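Local coordinates for TRAP dicarboxylate transporter-DctP subunit (Desulfovibrio salexigens, PDB 4N6D), which probably binds a small organic acid in the periplasm and hands it to a TRAP-type membrane transporter, at residues F145-R159 and I221-F235. Sequence-based numbering, arbitrary orientation.
Sequences FASAPSNIMTKVPVR and ICRYETETNTAVYPF
Residues 145-159 and 221-235 run antiparallel as two short ladders, Phe145-Ala146 with Pro234-Phe235 and Ile152-Thr154 with Tyr224-Thr226, whose register slips by two residues across the intervening loops; the axes of strands 151-154 and 224-226 approach to 4.8 Å, their directions 163° apart. A classic beta bulge sets Arg223 and Tyr224 together opposite Thr154. In the first ladder the Phe145 and Phe235 rings are nearly parallel but slid apart, so that Phe235 CB, rather than its ring, sits over the Phe145 face, 3.5 Å from Phe145 CE1. Between the ladders, Ser147 stands in for a backbone carbonyl: with OG held between its own N and carbonyl carbon (chi1 72°), it accepts an almost straight bond from Tyr233 N (2.9 Å to OG) and donates to Ala148 O. Ser150 pairs through its backbone with Ala231 and Thr230. Asn151 turns its amide toward residues 227-229, where OD1 receives Asn229 N at 2.8 Å, while a water joins ND2 to Glu227 OE2 and Asn229 OD1. At the far end Pro157 lies flat against Tyr224, its CG 3.7 Å from the ring centroid and almost on the ring normal, and Thr154 O meets the ring edge in plane. Thr226 OG1 donates in plane to a lone pair of Val158 O (2.7 Å), and a water ties the same hydroxyl to Thr154 OG1 and Val158 N. These paired crossings fit the two-domain hinge of periplasmic binding proteins, since the ladders belong to different sheets. Where ladder pairing stops, side chains and waters supply partners that the strands do not: Ser147 and Asn151 in the middle, Thr226 with its water at the turn after strand 151-154, although buried Ser147 O finds no polar partner.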
loop_
_atom_site.group_PDB
_atom_site.type_symbol
_atom_site.label_atom_id
_atom_site.label_comp_id
_atom_site.label_asym_id
_atom_site.label_seq_id
_atom_site.Cartn_x
_atom_site.Cartn_y
_atom_site.Cartn_z
ATOM N N PHE A 145 -6.556 3.350 -0.636
ATOM C CA PHE A 145 -5.288 3.958 -0.263
ATOM C C PHE A 145 -4.157 2.967 -0.478
ATOM O O PHE A 145 -4.391 1.821 -0.808
ATOM C CB PHE A 145 -5.312 4.444 1.186
ATOM C CG PHE A 145 -5.762 3.410 2.162
ATOM C CD1 PHE A 145 -4.896 2.438 2.611
ATOM C CD2 PHE A 145 -7.057 3.423 2.647
ATOM C CE1 PHE A 145 -5.327 1.462 3.518
ATOM C CE2 PHE A 145 -7.490 2.457 3.560
ATOM C CZ PHE A 145 -6.631 1.479 3.982
ATOM N N ALA A 146 -2.937 3.434 -0.309
ATOM C CA ALA A 146 -1.754 2.619 -0.553
ATOM C C ALA A 146 -0.768 2.768 0.580
ATOM O O ALA A 146 -0.706 3.805 1.249
ATOM C CB ALA A 146 -1.073 3.019 -1.853
ATOM N N SER A 147 0.044 1.729 0.770
ATOM C CA SER A 147 1.158 1.795 1.696
ATOM C C SER A 147 2.198 2.817 1.223
ATOM O O SER A 147 2.094 3.359 0.125
ATOM C CB SER A 147 1.805 0.424 1.770
ATOM O OG SER A 147 2.518 0.151 0.569
ATOM N N ALA A 148 3.203 3.068 2.054
ATOM C CA ALA A 148 4.399 3.764 1.625
ATOM C C ALA A 148 5.189 2.813 0.752
ATOM O O ALA A 148 4.969 1.595 0.791
ATOM C CB ALA A 148 5.231 4.186 2.817
ATOM N N PRO A 149 6.102 3.355 -0.058
ATOM C CA PRO A 149 6.853 2.486 -0.956
ATOM C C PRO A 149 7.778 1.532 -0.225
ATOM O O PRO A 149 8.241 1.815 0.882
ATOM C CB PRO A 149 7.681 3.482 -1.796
ATOM C CG PRO A 149 6.874 4.723 -1.764
ATOM C CD PRO A 149 6.311 4.778 -0.378
ATOM N N SER A 150 8.042 0.403 -0.876
ATOM C CA SER A 150 8.994 -0.591 -0.390
ATOM C C SER A 150 10.411 -0.192 -0.723
ATOM O O SER A 150 10.698 0.200 -1.849
ATOM C CB SER A 150 8.680 -1.914 -1.048
ATOM O OG SER A 150 7.369 -2.327 -0.654
ATOM N N ASN A 151 11.282 -0.353 0.265
ATOM C CA ASN A 151 12.673 0.056 0.210
ATOM C C ASN A 151 13.543 -1.044 0.827
ATOM O O ASN A 151 13.039 -1.978 1.460
ATOM C CB ASN A 151 12.840 1.353 0.981
ATOM C CG ASN A 151 12.189 2.527 0.281
ATOM O OD1 ASN A 151 12.572 2.878 -0.832
ATOM N ND2 ASN A 151 11.226 3.165 0.936
ATOM N N ILE A 152 14.854 -0.931 0.629
ATOM C CA ILE A 152 15.779 -1.976 1.040
ATOM C C ILE A 152 16.520 -1.514 2.280
ATOM O O ILE A 152 17.217 -0.504 2.245
ATOM C CB ILE A 152 16.762 -2.288 -0.097
ATOM C CG1 ILE A 152 15.983 -2.808 -1.303
ATOM C CG2 ILE A 152 17.801 -3.331 0.340
ATOM C CD1 ILE A 152 16.810 -3.029 -2.554
ATOM N N MET A 153 16.352 -2.259 3.374
ATOM C CA MET A 153 16.932 -1.927 4.658
ATOM C C MET A 153 17.886 -3.054 5.038
ATOM O O MET A 153 17.481 -4.222 5.122
ATOM C CB MET A 153 15.832 -1.807 5.696
ATOM C CG MET A 153 14.878 -0.639 5.442
ATOM S SD MET A 153 13.340 -0.814 6.359
ATOM C CE MET A 153 12.461 -1.916 5.254
ATOM N N THR A 154 19.146 -2.714 5.278
ATOM C CA THR A 154 20.194 -3.728 5.364
ATOM C C THR A 154 21.241 -3.488 6.453
ATOM O O THR A 154 21.391 -2.377 6.962
ATOM C CB THR A 154 20.967 -3.826 4.024
ATOM O OG1 THR A 154 21.446 -2.527 3.655
ATOM C CG2 THR A 154 20.087 -4.388 2.912
ATOM N N LYS A 155 21.950 -4.557 6.802
ATOM C CA LYS A 155 23.017 -4.513 7.801
ATOM C C LYS A 155 24.243 -3.801 7.292
ATOM O O LYS A 155 24.930 -3.123 8.048
ATOM C CB LYS A 155 23.415 -5.936 8.217
ATOM C CG LYS A 155 22.293 -6.722 8.850
ATOM C CD LYS A 155 22.731 -8.124 9.269
ATOM C CE LYS A 155 23.926 -8.092 10.177
ATOM N NZ LYS A 155 24.321 -9.496 10.523
ATOM N N VAL A 156 24.534 -4.011 6.018
ATOM C CA VAL A 156 25.681 -3.420 5.346
ATOM C C VAL A 156 25.148 -2.538 4.206
ATOM O O VAL A 156 24.128 -2.849 3.588
ATOM C CB VAL A 156 26.615 -4.530 4.801
ATOM C CG1 VAL A 156 27.664 -3.977 3.840
ATOM C CG2 VAL A 156 27.273 -5.273 5.942
ATOM N N PRO A 157 25.813 -1.414 3.932
ATOM C CA PRO A 157 25.216 -0.489 2.953
ATOM C C PRO A 157 25.057 -1.081 1.552
ATOM O O PRO A 157 25.976 -1.729 1.049
ATOM C CB PRO A 157 26.226 0.666 2.878
ATOM C CG PRO A 157 27.148 0.489 4.024
ATOM C CD PRO A 157 27.077 -0.911 4.489
ATOM N N VAL A 158 23.894 -0.871 0.954
ATOM C CA VAL A 158 23.686 -1.146 -0.466
ATOM C C VAL A 158 23.749 0.203 -1.179
ATOM O O VAL A 158 22.787 0.971 -1.148
ATOM C CB VAL A 158 22.356 -1.866 -0.723
ATOM C CG1 VAL A 158 22.092 -1.979 -2.194
ATOM C CG2 VAL A 158 22.390 -3.246 -0.080
ATOM N N ARG A 159 24.885 0.496 -1.798
ATOM C CA ARG A 159 25.068 1.783 -2.465
ATOM C C ARG A 159 24.936 1.677 -3.972
ATOM O O ARG A 159 24.754 2.687 -4.660
ATOM C CB ARG A 159 26.423 2.365 -2.095
ATOM C CG ARG A 159 26.622 2.462 -0.597
ATOM C CD ARG A 159 27.832 3.280 -0.254
ATOM N NE ARG A 159 28.015 3.303 1.198
ATOM C CZ ARG A 159 27.368 4.121 2.024
ATOM N NH1 ARG A 159 27.612 4.054 3.321
ATOM N NH2 ARG A 159 26.508 5.007 1.565
ATOM N N ILE A 221 19.322 -3.303 13.956
ATOM C CA ILE A 221 20.155 -4.215 13.200
ATOM C C ILE A 221 20.504 -3.675 11.814
ATOM O O ILE A 221 21.647 -3.795 11.369
ATOM C CB ILE A 221 19.436 -5.565 13.038
ATOM C CG1 ILE A 221 19.171 -6.182 14.409
ATOM C CG2 ILE A 221 20.263 -6.495 12.167
ATOM C CD1 ILE A 221 18.320 -7.434 14.335
ATOM N N CYS A 222 19.524 -3.070 11.138
ATOM C CA CYS A 222 19.711 -2.597 9.769
ATOM C C CYS A 222 19.791 -1.095 9.780
ATOM O O CYS A 222 18.768 -0.424 9.799
ATOM C CB CYS A 222 18.541 -2.997 8.882
ATOM S SG CYS A 222 18.286 -4.776 8.817
ATOM N N ARG A 223 21.010 -0.576 9.734
ATOM C CA ARG A 223 21.230 0.850 9.875
ATOM C C ARG A 223 21.560 1.565 8.581
ATOM O O ARG A 223 22.001 2.708 8.620
ATOM C CB ARG A 223 22.346 1.070 10.895
ATOM C CG ARG A 223 21.962 0.457 12.232
ATOM C CD ARG A 223 22.855 0.844 13.361
ATOM N NE ARG A 223 22.487 0.077 14.546
ATOM C CZ ARG A 223 23.010 0.268 15.750
ATOM N NH1 ARG A 223 23.909 1.225 15.940
ATOM N NH2 ARG A 223 22.624 -0.494 16.765
ATOM N N TYR A 224 21.375 0.873 7.453
ATOM C CA TYR A 224 21.560 1.456 6.123
ATOM C C TYR A 224 20.292 1.232 5.320
ATOM O O TYR A 224 19.844 0.096 5.113
ATOM C CB TYR A 224 22.773 0.860 5.407
ATOM C CG TYR A 224 24.011 1.080 6.213
ATOM C CD1 TYR A 224 24.734 2.258 6.097
ATOM C CD2 TYR A 224 24.443 0.130 7.136
ATOM C CE1 TYR A 224 25.860 2.489 6.851
ATOM C CE2 TYR A 224 25.568 0.353 7.904
ATOM C CZ TYR A 224 26.266 1.546 7.759
ATOM O OH TYR A 224 27.397 1.800 8.492
ATOM N N GLU A 225 19.690 2.340 4.908
ATOM C CA GLU A 225 18.372 2.312 4.317
ATOM C C GLU A 225 18.491 2.867 2.902
ATOM O O GLU A 225 18.753 4.069 2.711
ATOM C CB GLU A 225 17.408 3.167 5.139
ATOM C CG GLU A 225 17.735 3.278 6.634
ATOM C CD GLU A 225 17.807 1.938 7.369
ATOM O OE1 GLU A 225 17.398 0.904 6.797
ATOM O OE2 GLU A 225 18.296 1.921 8.539
ATOM N N THR A 226 18.297 2.003 1.913
ATOM C CA THR A 226 18.406 2.426 0.513
ATOM C C THR A 226 17.029 2.684 -0.076
ATOM O O THR A 226 16.209 1.771 -0.180
ATOM C CB THR A 226 19.165 1.374 -0.296
ATOM O OG1 THR A 226 20.478 1.235 0.272
ATOM C CG2 THR A 226 19.286 1.802 -1.759
ATOM N N GLU A 227 16.775 3.933 -0.438
ATOM C CA GLU A 227 15.459 4.348 -0.902
ATOM C C GLU A 227 15.315 4.083 -2.396
ATOM O O GLU A 227 15.699 4.879 -3.256
ATOM C CB GLU A 227 15.187 5.817 -0.574
ATOM C CG GLU A 227 13.691 6.169 -0.641
ATOM C CD GLU A 227 13.370 7.586 -0.187
ATOM O OE1 GLU A 227 14.195 8.489 -0.463
ATOM O OE2 GLU A 227 12.300 7.784 0.459
ATOM N N THR A 228 14.790 2.914 -2.695
ATOM C CA THR A 228 14.538 2.492 -4.065
ATOM C C THR A 228 13.132 2.873 -4.540
ATOM O O THR A 228 12.872 2.886 -5.750
ATOM C CB THR A 228 14.657 0.975 -4.185
ATOM O OG1 THR A 228 13.783 0.359 -3.228
ATOM C CG2 THR A 228 16.080 0.515 -3.943
ATOM N N ASN A 229 12.231 3.171 -3.604
ATOM C CA ASN A 229 10.844 3.516 -3.940
ATOM C C ASN A 229 10.252 2.522 -4.935
ATOM O O ASN A 229 9.718 2.883 -5.993
ATOM C CB ASN A 229 10.742 4.957 -4.481
ATOM C CG ASN A 229 10.696 5.988 -3.367
ATOM O OD1 ASN A 229 10.054 5.764 -2.341
ATOM N ND2 ASN A 229 11.414 7.095 -3.539
ATOM N N THR A 230 10.303 1.256 -4.557
ATOM C CA THR A 230 10.070 0.204 -5.540
ATOM C C THR A 230 8.608 0.065 -5.967
ATOM O O THR A 230 8.291 0.124 -7.148
ATOM C CB THR A 230 10.655 -1.116 -5.043
ATOM O OG1 THR A 230 12.072 -0.966 -4.960
ATOM C CG2 THR A 230 10.336 -2.231 -6.005
ATOM N N ALA A 231 7.717 -0.104 -5.008
ATOM C CA ALA A 231 6.313 -0.330 -5.308
ATOM C C ALA A 231 5.568 -0.072 -4.013
ATOM O O ALA A 231 6.173 -0.100 -2.944
ATOM C CB ALA A 231 6.071 -1.783 -5.758
ATOM N N VAL A 232 4.248 0.076 -4.119
ATOM C CA VAL A 232 3.370 0.156 -2.957
ATOM C C VAL A 232 2.358 -0.999 -2.985
ATOM O O VAL A 232 2.243 -1.724 -3.977
ATOM C CB VAL A 232 2.574 1.499 -2.922
ATOM C CG1 VAL A 232 3.499 2.726 -2.895
ATOM C CG2 VAL A 232 1.630 1.588 -4.110
ATOM N N TYR A 233 1.653 -1.178 -1.878
ATOM C CA TYR A 233 0.534 -2.098 -1.784
ATOM C C TYR A 233 -0.766 -1.311 -1.740
ATOM O O TYR A 233 -0.950 -0.494 -0.839
ATOM C CB TYR A 233 0.623 -2.941 -0.508
ATOM C CG TYR A 233 1.833 -3.823 -0.482
ATOM C CD1 TYR A 233 1.837 -5.047 -1.135
ATOM C CD2 TYR A 233 2.975 -3.422 0.174
ATOM C CE1 TYR A 233 2.964 -5.848 -1.136
ATOM C CE2 TYR A 233 4.105 -4.216 0.182
ATOM C CZ TYR A 233 4.089 -5.426 -0.469
ATOM O OH TYR A 233 5.215 -6.222 -0.458
ATOM N N PRO A 234 -1.659 -1.553 -2.703
ATOM C CA PRO A 234 -2.956 -0.881 -2.712
ATOM C C PRO A 234 -4.031 -1.624 -1.896
ATOM O O PRO A 234 -4.059 -2.863 -1.831
ATOM C CB PRO A 234 -3.338 -0.893 -4.187
ATOM C CG PRO A 234 -2.734 -2.171 -4.708
ATOM C CD PRO A 234 -1.465 -2.369 -3.918
ATOM N N PHE A 235 -4.925 -0.829 -1.317
ATOM C CA PHE A 235 -6.012 -1.334 -0.478
ATOM C C PHE A 235 -7.322 -0.712 -0.923
ATOM O O PHE A 235 -7.340 0.421 -1.410
ATOM C CB PHE A 235 -5.804 -0.904 0.980
ATOM C CG PHE A 235 -4.610 -1.524 1.655
ATOM C CD1 PHE A 235 -3.323 -1.047 1.425
ATOM C CD2 PHE A 235 -4.773 -2.563 2.540
ATOM C CE1 PHE A 235 -2.243 -1.609 2.040
ATOM C CE2 PHE A 235 -3.683 -3.132 3.176
ATOM C CZ PHE A 235 -2.413 -2.650 2.916
HETATM O O HOH W 1 10.240 5.907 0.239
HETATM O O HOH W 2 21.643 -0.019 2.403
HETATM O O HOH W 3 23.558 -1.985 10.263
#